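PDB 5OJ3: photosystem II stability/assembly factor HCF136, chloroplastic from Cyanidioschyzon merolae, which is probably essential for photosystem II biogenesis, being required to assemble an early intermediate that includes D2 and cytochrome b559. Local coordinates for residues A[167-172]-A[183-188]; A[118-123]-A[133-138]; A[355-360]-A[394-399]. All blocks are in the same frame, centred on the assembly; numbering follows the deposited sequence.

Contact 1. Residues A[167-172]-A[183-188]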
loop_
_atom_site.group_PDB
_atom_site.type_symbol
_atom_site.label_atom_id
_atom_site.label_comp_id
_atom_site.label_asym_id
_atom_site.label_seq_id
_atom_site.Cartn_x
_atom_site.Cartn_y
_atom_site.Cartn_z
ATOM N N ASN A 167 9.078 9.501 -19.906
ATOM C CA ASN A 167 9.163 8.700 -18.690
ATOM C C ASN A 167 8.321 9.317 -17.568
ATOM O O ASN A 167 8.281 10.537 -17.407
ATOM C CB ASN A 167 10.633 8.530 -18.274
ATOM C CG ASN A 167 11.362 9.852 -18.102
ATOM O OD1 ASN A 167 10.953 10.710 -17.323
ATOM N ND2 ASN A 167 12.449 10.022 -18.846
ATOM N N TYR A 168 7.633 8.466 -16.809
ATOM C CA TYR A 168 6.638 8.879 -15.829
ATOM C C TYR A 168 7.085 8.510 -14.413
ATOM O O TYR A 168 8.204 8.036 -14.190
ATOM C CB TYR A 168 5.287 8.247 -16.160
ATOM C CG TYR A 168 4.594 8.786 -17.395
ATOM C CD1 TYR A 168 5.078 8.528 -18.669
ATOM C CD2 TYR A 168 3.436 9.546 -17.277
ATOM C CE1 TYR A 168 4.439 9.018 -19.792
ATOM C CE2 TYR A 168 2.793 10.043 -18.390
ATOM C CZ TYR A 168 3.293 9.775 -19.646
ATOM O OH TYR A 168 2.647 10.269 -20.756
ATOM N N ARG A 169 6.196 8.740 -13.445
ATOM C CA ARG A 169 6.340 8.190 -12.100
ATOM C C ARG A 169 5.536 6.901 -12.025
ATOM O O ARG A 169 4.326 6.910 -12.260
ATOM C CB ARG A 169 5.857 9.173 -11.031
ATOM C CG ARG A 169 5.544 8.514 -9.673
ATOM C CD ARG A 169 4.412 9.229 -8.930
ATOM N NE ARG A 169 3.749 8.378 -7.939
ATOM C CZ ARG A 169 2.856 8.814 -7.052
ATOM N NH1 ARG A 169 2.519 10.096 -7.020
ATOM N NH2 ARG A 169 2.292 7.970 -6.197
ATOM N N PHE A 170 6.203 5.798 -11.697
ATOM C CA PHE A 170 5.577 4.481 -11.680
ATOM C C PHE A 170 5.132 4.148 -10.262
ATOM O O PHE A 170 5.964 4.038 -9.354
ATOM C CB PHE A 170 6.531 3.424 -12.227
ATOM C CG PHE A 170 6.659 3.465 -13.716
ATOM C CD1 PHE A 170 5.670 2.927 -14.521
ATOM C CD2 PHE A 170 7.747 4.076 -14.315
ATOM C CE1 PHE A 170 5.774 2.977 -15.893
ATOM C CE2 PHE A 170 7.859 4.128 -15.687
ATOM C CZ PHE A 170 6.870 3.582 -16.476
ATOM N N SER A 171 3.820 3.977 -10.083
ATOM C CA SER A 171 3.246 3.881 -8.746
ATOM C C SER A 171 3.377 2.479 -8.166
ATOM O O SER A 171 3.791 2.320 -7.011
ATOM C CB SER A 171 1.780 4.315 -8.775
ATOM O OG SER A 171 1.673 5.710 -9.000
ATOM N N ASN A 172 3.026 1.448 -8.933
ATOM C CA ASN A 172 3.091 0.102 -8.382
ATOM C C ASN A 172 3.255 -0.919 -9.501
ATOM O O ASN A 172 3.067 -0.622 -10.683
ATOM C CB ASN A 172 1.850 -0.224 -7.538
ATOM C CG ASN A 172 0.561 0.229 -8.189
ATOM O OD1 ASN A 172 0.285 1.426 -8.283
ATOM N ND2 ASN A 172 -0.240 -0.728 -8.638
ATOM N N ILE A 183 1.283 0.576 -13.175
ATOM C CA ILE A 183 0.584 1.828 -13.428
ATOM C C ILE A 183 1.470 2.981 -12.975
ATOM O O ILE A 183 2.394 2.813 -12.177
ATOM C CB ILE A 183 -0.799 1.909 -12.737
ATOM C CG1 ILE A 183 -0.654 2.137 -11.232
ATOM C CG2 ILE A 183 -1.622 0.663 -13.021
ATOM C CD1 ILE A 183 -1.947 1.943 -10.470
ATOM N N GLY A 184 1.174 4.170 -13.502
ATOM C CA GLY A 184 1.981 5.338 -13.224
ATOM C C GLY A 184 1.174 6.618 -13.276
ATOM O O GLY A 184 -0.031 6.609 -13.538
ATOM N N LYS A 185 1.861 7.734 -13.021
ATOM C CA LYS A 185 1.275 9.066 -13.062
ATOM C C LYS A 185 2.074 9.961 -14.000
ATOM O O LYS A 185 3.312 9.962 -13.944
ATOM C CB LYS A 185 1.231 9.702 -11.664
ATOM C CG LYS A 185 1.242 11.226 -11.674
ATOM C CD LYS A 185 1.021 11.806 -10.286
ATOM C CE LYS A 185 -0.382 11.510 -9.778
ATOM N NZ LYS A 185 -0.586 12.096 -8.425
ATOM N N PRO A 186 1.408 10.731 -14.885
ATOM C CA PRO A 186 -0.003 10.766 -15.296
ATOM C C PRO A 186 -0.564 9.400 -15.704
ATOM O O PRO A 186 0.230 8.483 -15.912
ATOM C CB PRO A 186 0.029 11.723 -16.489
ATOM C CG PRO A 186 1.052 12.712 -16.096
ATOM C CD PRO A 186 2.122 11.929 -15.361
ATOM N N PRO A 187 -1.904 9.270 -15.818
ATOM C CA PRO A 187 -2.499 7.937 -16.013
ATOM C C PRO A 187 -1.851 7.128 -17.125
ATOM O O PRO A 187 -1.992 7.443 -18.310
ATOM C CB PRO A 187 -3.961 8.258 -16.344
ATOM C CG PRO A 187 -4.225 9.541 -15.644
ATOM C CD PRO A 187 -2.935 10.314 -15.660
ATOM N N VAL A 188 -1.150 6.066 -16.736
ATOM C CA VAL A 188 -0.437 5.185 -17.656
ATOM C C VAL A 188 -0.523 3.772 -17.102
ATOM O O VAL A 188 -0.365 3.559 -15.897
ATOM C CB VAL A 188 1.039 5.617 -17.843
ATOM C CG1 VAL A 188 1.804 4.585 -18.655
ATOM C CG2 VAL A 188 1.134 6.974 -18.522
#

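Contact 2. Residues A[118-123]-A[133-138]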
loop_
_atom_site.group_PDB
_atom_site.type_symbol
_atom_site.label_atom_id
_atom_site.label_comp_id
_atom_site.label_asym_id
_atom_site.label_seq_id
_atom_site.Cartn_x
_atom_site.Cartn_y
_atom_site.Cartn_z
ATOM N N SER A 118 16.258 8.233 -7.947
ATOM C CA SER A 118 14.803 8.308 -7.902
ATOM C C SER A 118 14.266 7.628 -6.643
ATOM O O SER A 118 14.927 6.776 -6.049
ATOM C CB SER A 118 14.228 7.657 -9.158
ATOM O OG SER A 118 12.902 7.228 -8.973
ATOM N N VAL A 119 13.038 7.988 -6.244
ATOM C CA VAL A 119 12.435 7.395 -5.049
ATOM C C VAL A 119 11.601 6.181 -5.434
ATOM O O VAL A 119 10.764 6.240 -6.344
ATOM C CB VAL A 119 11.612 8.413 -4.233
ATOM C CG1 VAL A 119 10.575 9.142 -5.055
ATOM C CG2 VAL A 119 10.960 7.705 -3.024
ATOM N N LEU A 120 11.846 5.076 -4.730
ATOM C CA LEU A 120 11.252 3.778 -5.026
ATOM C C LEU A 120 9.809 3.717 -4.540
ATOM O O LEU A 120 9.505 4.136 -3.418
ATOM C CB LEU A 120 12.067 2.679 -4.351
ATOM C CG LEU A 120 13.582 2.768 -4.508
ATOM C CD1 LEU A 120 14.233 1.612 -3.805
ATOM C CD2 LEU A 120 13.982 2.781 -5.961
ATOM N N PHE A 121 8.916 3.199 -5.385
ATOM C CA PHE A 121 7.498 3.190 -5.055
ATOM C C PHE A 121 6.899 1.811 -4.843
ATOM O O PHE A 121 5.987 1.682 -4.022
ATOM C CB PHE A 121 6.695 3.920 -6.134
ATOM C CG PHE A 121 6.509 5.367 -5.837
ATOM C CD1 PHE A 121 7.579 6.243 -5.882
ATOM C CD2 PHE A 121 5.270 5.846 -5.443
ATOM C CE1 PHE A 121 7.409 7.578 -5.584
ATOM C CE2 PHE A 121 5.098 7.174 -5.131
ATOM C CZ PHE A 121 6.164 8.049 -5.209
ATOM N N ASP A 122 7.362 0.783 -5.550
ATOM C CA ASP A 122 6.826 -0.552 -5.323
ATOM C C ASP A 122 7.774 -1.599 -5.888
ATOM O O ASP A 122 8.604 -1.320 -6.758
ATOM C CB ASP A 122 5.433 -0.723 -5.934
ATOM C CG ASP A 122 4.682 -1.901 -5.343
ATOM O OD1 ASP A 122 5.131 -2.422 -4.300
ATOM O OD2 ASP A 122 3.656 -2.316 -5.923
ATOM N N ILE A 123 7.624 -2.814 -5.372
ATOM C CA ILE A 123 8.389 -3.978 -5.801
ATOM C C ILE A 123 7.484 -5.196 -5.683
ATOM O O ILE A 123 6.712 -5.318 -4.728
ATOM C CB ILE A 123 9.684 -4.126 -4.970
ATOM C CG1 ILE A 123 10.537 -5.291 -5.473
ATOM C CG2 ILE A 123 9.371 -4.267 -3.484
ATOM C CD1 ILE A 123 11.869 -5.404 -4.769
ATOM N N GLY A 133 11.861 -10.574 -10.020
ATOM C CA GLY A 133 11.024 -9.475 -9.580
ATOM C C GLY A 133 11.432 -8.141 -10.168
ATOM O O GLY A 133 12.505 -7.993 -10.757
ATOM N N TRP A 134 10.543 -7.162 -9.987
ATOM C CA TRP A 134 10.665 -5.831 -10.568
ATOM C C TRP A 134 10.392 -4.786 -9.494
ATOM O O TRP A 134 9.678 -5.053 -8.523
ATOM C CB TRP A 134 9.677 -5.621 -11.727
ATOM C CG TRP A 134 9.949 -6.417 -12.972
ATOM C CD1 TRP A 134 9.706 -7.747 -13.163
ATOM C CD2 TRP A 134 10.475 -5.926 -14.214
ATOM N NE1 TRP A 134 10.060 -8.116 -14.439
ATOM C CE2 TRP A 134 10.535 -7.016 -15.104
ATOM C CE3 TRP A 134 10.909 -4.674 -14.654
ATOM C CZ2 TRP A 134 11.013 -6.890 -16.407
ATOM C CZ3 TRP A 134 11.381 -4.553 -15.954
ATOM C CH2 TRP A 134 11.428 -5.654 -16.813
ATOM N N LEU A 135 10.972 -3.595 -9.671
ATOM C CA LEU A 135 10.790 -2.478 -8.749
ATOM C C LEU A 135 10.622 -1.194 -9.557
ATOM O O LEU A 135 11.232 -1.026 -10.616
ATOM C CB LEU A 135 11.941 -2.346 -7.717
ATOM C CG LEU A 135 13.328 -1.741 -7.996
ATOM C CD1 LEU A 135 13.298 -0.225 -8.019
ATOM C CD2 LEU A 135 14.335 -2.199 -6.946
ATOM N N VAL A 136 9.798 -0.279 -9.048
ATOM C CA VAL A 136 9.348 0.881 -9.804
ATOM C C VAL A 136 9.619 2.141 -8.992
ATOM O O VAL A 136 9.731 2.107 -7.759
ATOM C CB VAL A 136 7.837 0.805 -10.120
ATOM C CG1 VAL A 136 7.563 -0.244 -11.201
ATOM C CG2 VAL A 136 7.013 0.531 -8.852
ATOM N N GLY A 137 9.759 3.258 -9.697
ATOM C CA GLY A 137 10.052 4.517 -9.053
ATOM C C GLY A 137 9.699 5.728 -9.900
ATOM O O GLY A 137 8.884 5.657 -10.822
ATOM N N THR A 138 10.320 6.850 -9.548
ATOM C CA THR A 138 10.148 8.145 -10.190
ATOM C C THR A 138 10.982 8.268 -11.464
ATOM O O THR A 138 11.906 7.496 -11.717
ATOM C CB THR A 138 10.513 9.260 -9.221
ATOM O OG1 THR A 138 10.126 8.870 -7.906
ATOM C CG2 THR A 138 9.826 10.575 -9.579
#

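Contact 3. Residues A[355-360]-A[394-399]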
loop_
_atom_site.group_PDB
_atom_site.type_symbol
_atom_site.label_atom_id
_atom_site.label_comp_id
_atom_site.label_asym_id
_atom_site.label_seq_id
_atom_site.Cartn_x
_atom_site.Cartn_y
_atom_site.Cartn_z
ATOM N N ASP A 355 -7.128 0.095 19.592
ATOM C CA ASP A 355 -6.382 0.122 20.844
ATOM C C ASP A 355 -5.087 0.890 20.608
ATOM O O ASP A 355 -4.207 0.423 19.878
ATOM C CB ASP A 355 -6.102 -1.294 21.340
ATOM C CG ASP A 355 -7.365 -2.037 21.732
ATOM O OD1 ASP A 355 -8.388 -1.375 22.008
ATOM O OD2 ASP A 355 -7.333 -3.286 21.759
ATOM N N MET A 356 -4.966 2.059 21.230
ATOM C CA MET A 356 -3.816 2.918 20.996
ATOM C C MET A 356 -2.585 2.392 21.722
ATOM O O MET A 356 -2.671 1.801 22.802
ATOM C CB MET A 356 -4.108 4.358 21.428
ATOM C CG MET A 356 -5.303 4.982 20.736
ATOM S SD MET A 356 -4.956 5.164 18.972
ATOM C CE MET A 356 -6.602 5.219 18.286
ATOM N N VAL A 357 -1.430 2.616 21.107
ATOM C CA VAL A 357 -0.157 2.115 21.598
ATOM C C VAL A 357 0.833 3.272 21.629
ATOM O O VAL A 357 0.699 4.244 20.880
ATOM C CB VAL A 357 0.332 0.947 20.698
ATOM C CG1 VAL A 357 1.821 0.667 20.858
ATOM C CG2 VAL A 357 -0.484 -0.308 20.976
ATOM N N ASP A 358 1.835 3.166 22.501
ATOM C CA ASP A 358 2.882 4.179 22.613
ATOM C C ASP A 358 3.967 3.792 21.615
ATOM O O ASP A 358 4.813 2.939 21.898
ATOM C CB ASP A 358 3.400 4.254 24.045
ATOM C CG ASP A 358 4.550 5.236 24.214
ATOM O OD1 ASP A 358 4.963 5.879 23.227
ATOM O OD2 ASP A 358 5.047 5.363 25.354
ATOM N N SER A 359 3.919 4.410 20.429
ATOM C CA SER A 359 4.902 4.141 19.383
ATOM C C SER A 359 6.323 4.486 19.812
ATOM O O SER A 359 7.277 3.878 19.314
ATOM C CB SER A 359 4.535 4.900 18.109
ATOM O OG SER A 359 4.506 6.298 18.336
ATOM N N LYS A 360 6.486 5.484 20.686
ATOM C CA LYS A 360 7.789 5.937 21.180
ATOM C C LYS A 360 8.620 6.605 20.094
ATOM O O LYS A 360 9.846 6.693 20.204
ATOM C CB LYS A 360 8.572 4.793 21.831
ATOM C CG LYS A 360 8.100 4.436 23.235
ATOM C CD LYS A 360 8.516 3.025 23.586
ATOM C CE LYS A 360 9.696 2.950 24.524
ATOM N NZ LYS A 360 10.499 1.719 24.266
ATOM N N LYS A 394 2.597 -4.146 20.534
ATOM C CA LYS A 394 2.219 -3.697 21.866
ATOM C C LYS A 394 3.285 -2.817 22.523
ATOM O O LYS A 394 2.943 -1.839 23.196
ATOM C CB LYS A 394 1.889 -4.914 22.731
ATOM C CG LYS A 394 0.736 -5.730 22.134
ATOM C CD LYS A 394 -0.594 -5.004 22.191
ATOM C CE LYS A 394 -1.686 -5.848 21.543
ATOM N NZ LYS A 394 -1.475 -5.962 20.068
ATOM N N THR A 395 4.570 -3.132 22.345
ATOM C CA THR A 395 5.666 -2.302 22.834
ATOM C C THR A 395 6.642 -2.070 21.690
ATOM O O THR A 395 6.938 -2.991 20.922
ATOM C CB THR A 395 6.399 -2.940 24.028
ATOM O OG1 THR A 395 6.998 -4.175 23.628
ATOM C CG2 THR A 395 5.435 -3.185 25.185
ATOM N N TRP A 396 7.166 -0.850 21.590
ATOM C CA TRP A 396 7.930 -0.455 20.416
ATOM C C TRP A 396 9.315 0.031 20.813
ATOM O O TRP A 396 9.497 0.632 21.872
ATOM C CB TRP A 396 7.190 0.634 19.640
ATOM C CG TRP A 396 6.071 0.076 18.835
ATOM C CD1 TRP A 396 4.791 -0.134 19.253
ATOM C CD2 TRP A 396 6.127 -0.360 17.473
ATOM N NE1 TRP A 396 4.044 -0.675 18.236
ATOM C CE2 TRP A 396 4.841 -0.822 17.131
ATOM C CE3 TRP A 396 7.138 -0.403 16.509
ATOM C CZ2 TRP A 396 4.539 -1.320 15.867
ATOM C CZ3 TRP A 396 6.836 -0.899 15.253
ATOM C CH2 TRP A 396 5.547 -1.350 14.943
ATOM N N ARG A 397 10.289 -0.250 19.951
ATOM C CA ARG A 397 11.675 0.167 20.101
ATOM C C ARG A 397 12.133 0.825 18.806
ATOM O O ARG A 397 11.482 0.705 17.771
ATOM C CB ARG A 397 12.531 -1.038 20.474
ATOM C CG ARG A 397 11.990 -1.795 21.699
ATOM C CD ARG A 397 12.617 -3.168 21.860
ATOM N NE ARG A 397 13.863 -3.298 21.116
ATOM C CZ ARG A 397 14.245 -4.412 20.499
ATOM N NH1 ARG A 397 13.469 -5.487 20.524
ATOM N NH2 ARG A 397 15.401 -4.445 19.851
ATOM N N ARG A 398 13.272 1.518 18.849
ATOM C CA ARG A 398 13.831 2.140 17.647
ATOM C C ARG A 398 15.175 1.503 17.323
ATOM O O ARG A 398 16.150 1.699 18.058
ATOM C CB ARG A 398 13.973 3.651 17.805
ATOM C CG ARG A 398 14.822 4.291 16.700
ATOM C CD ARG A 398 16.046 5.002 17.236
ATOM N NE ARG A 398 16.970 5.396 16.172
ATOM C CZ ARG A 398 17.018 6.609 15.626
ATOM N NH1 ARG A 398 16.180 7.557 16.027
ATOM N NH2 ARG A 398 17.898 6.870 14.670
ATOM N N ASP A 399 15.219 0.742 16.240
ATOM C CA ASP A 399 16.417 0.028 15.820
ATOM C C ASP A 399 17.515 1.008 15.416
ATOM O O ASP A 399 17.380 1.675 14.384
ATOM C CB ASP A 399 16.052 -0.911 14.667
ATOM C CG ASP A 399 17.013 -2.068 14.522
ATOM O OD1 ASP A 399 17.270 -2.483 13.377
ATOM O OD2 ASP A 399 17.504 -2.578 15.553
#

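Contact 1. Residues A[167-172]-A[183-188]
Phe170 and Gly184 bring the two strands closest together, their CA atoms 4.0 Å apart in a non-hydrogen-bonded antiparallel pair. Beside them Arg169 pairs with Lys185 through two backbone bonds: Lys185 N reaches Arg169 O at 2.7 Å, and Arg169 N returns a longer bond to Lys185 O at 3.2 Å. Deeper in the protein, Ser171 N binds Ile183 O at 2.8 Å while Ile183 N reaches Asn172 O. Ser171 and Asn172 therefore both stand opposite Ile183, a classic beta bulge that shifts the register by one residue. The buried Phe170 packs on Leu190 and meets the ring of Phe157 at a steep angle; Ile183, on the other face with Asn172, packs against Pro212 and Val215 of the next blade. The segments belong to the hairpin of strands 169-176 and 179-185, the two inner strands of one blade of the seven-bladed beta-propeller. Toward solvent the contact is looser, and Tyr168 covers the turn. Tyr168 CG lies anti to its own carbonyl carbon (chi1 -70°), which swings the ring over the turn that follows Lys185. There Val188 CG2 sits over one ring face, 3.6 Å from the centroid of Tyr168, in a CH-pi contact, while Pro186, preceded by a cis peptide bond, brings its CD to the ring edge. On the face away from Phe170 the long chains of Arg169 and Lys185 slant across each other, and Arg169 NH1 and Lys185 NZ end 4.0 Å apart, like charges whose repulsion Glu211 may ease through a long, weak ion pair with Lys185.

Contact 2. Residues A[118-123]-A[133-138]
Leu120 and Leu135 lie on one face of the hairpin and cross at a slant, Leu120 CD2 meeting Leu135 CD1 at 3.7 Å. Further along the same face Ile123 lies beside the base of Leu135: with CG1 anti to the backbone N (chi1 -176°), Ile123 reaches Leu135 CB at 4.0 Å. On the other face Val136 turns its CG2 branch to Asp122 CB, 3.5 Å away, whereas the carboxylate leads off, Asp122 OD1 in a salt bridge with Lys413 and OD2 accepting the backbone NH of Val173. The backbone beneath is bulged. Phe121 N points almost straight at Val136 O (2.7 Å, N-H...O 178°), Asp122 N makes a weak bond to the same oxygen, and Val136 N closes the pair on Asp122 O at 2.8 Å; two residues facing one is the classic beta bulge. At the loop end Thr138 N binds Val119 O, and Ser118 OG gives its hydrogen to Thr138 O at 2.9 Å, arriving from above the carbonyl plane and not along a lone pair. Replacing Ser118 with an alanine removes the hydroxyl and would probably leave Thr138 O without this donor, the start of 118-123 then being less firmly tied to Thr138. The hairpin forms the inner half of its propeller blade, with strand 142-145 continuing the sheet beyond strand 133-137. Leu120 and Leu135 pack on Leu429 of the preceding blade, while Phe121 and Val136 touch strand 169-176 of the following one.

Contact 3. Residues A[355-360]-A[394-399]
Trp396 O receives Lys360 NZ at 2.8 Å, with the nitrogen nearly along the C=O axis (C=O...N 167°), so the ammonium approaches the oxygen head on. Lys360 gets there by a chain bent at both chi3 and chi4, which brings the amine across to the backbone of 394-399. Its own main chain turns through a left-handed conformation (phi 68°), and Lys360 N makes a weak bond to Asp358 OD1. The rest of the contact gathers round the Trp396 indole. Val357 CG1 comes to the ring edge, near its plane, and touches Trp396 CD1 at 3.5 Å; the two side chains cross at about a right angle. That same methyl lies 3.6 Å from Lys394 O, so it touches both the indole edge and the backbone leading to it. Ser359 O sits 3.3 Å from Trp396 CB. Trp396 closes a sequence that fits the Asp-box (BNR) motif, S-x-D-x-G-x-T-W: Ser389 OG bonds to Thr395 O and Asp391 OD2 to Thr395 OG1, as expected for this turn between the outer strands of a propeller blade. Here the closing tryptophan also serves as a bridge between blades. Within its own blade it packs on Val377 and Ala379 of strand 377-381 and on Tyr387 and Ser389 of strand 386-389. Val357, by strand 354-356 at the outer edge of the preceding blade, rests on Phe339, and Leu337 of strand 336-340 in that blade touches Trp396 as well.

Along the chain the order is contact 2, contact 1, contact 3, all within one propeller. Contacts 1 and 2 are the inner hairpins of successive blades; their centres lie about 11 Å apart, and they touch through a probable hydrogen bond from Phe170 N to Gly137 O at 2.8 Å, which joins the two sheets. Contact 3 stands apart at the rim, its centre about 35 Å from that of contact 1, on the far side of the chain's centre, and about 29 Å from that of contact 2. It joins the chain following strand 354-356 to the turn leading into strand 397-398, in two successive blades. Contacts 1 and 2 thus each build a blade and join neighbours where they meet, whereas contact 3 itself spans two blades.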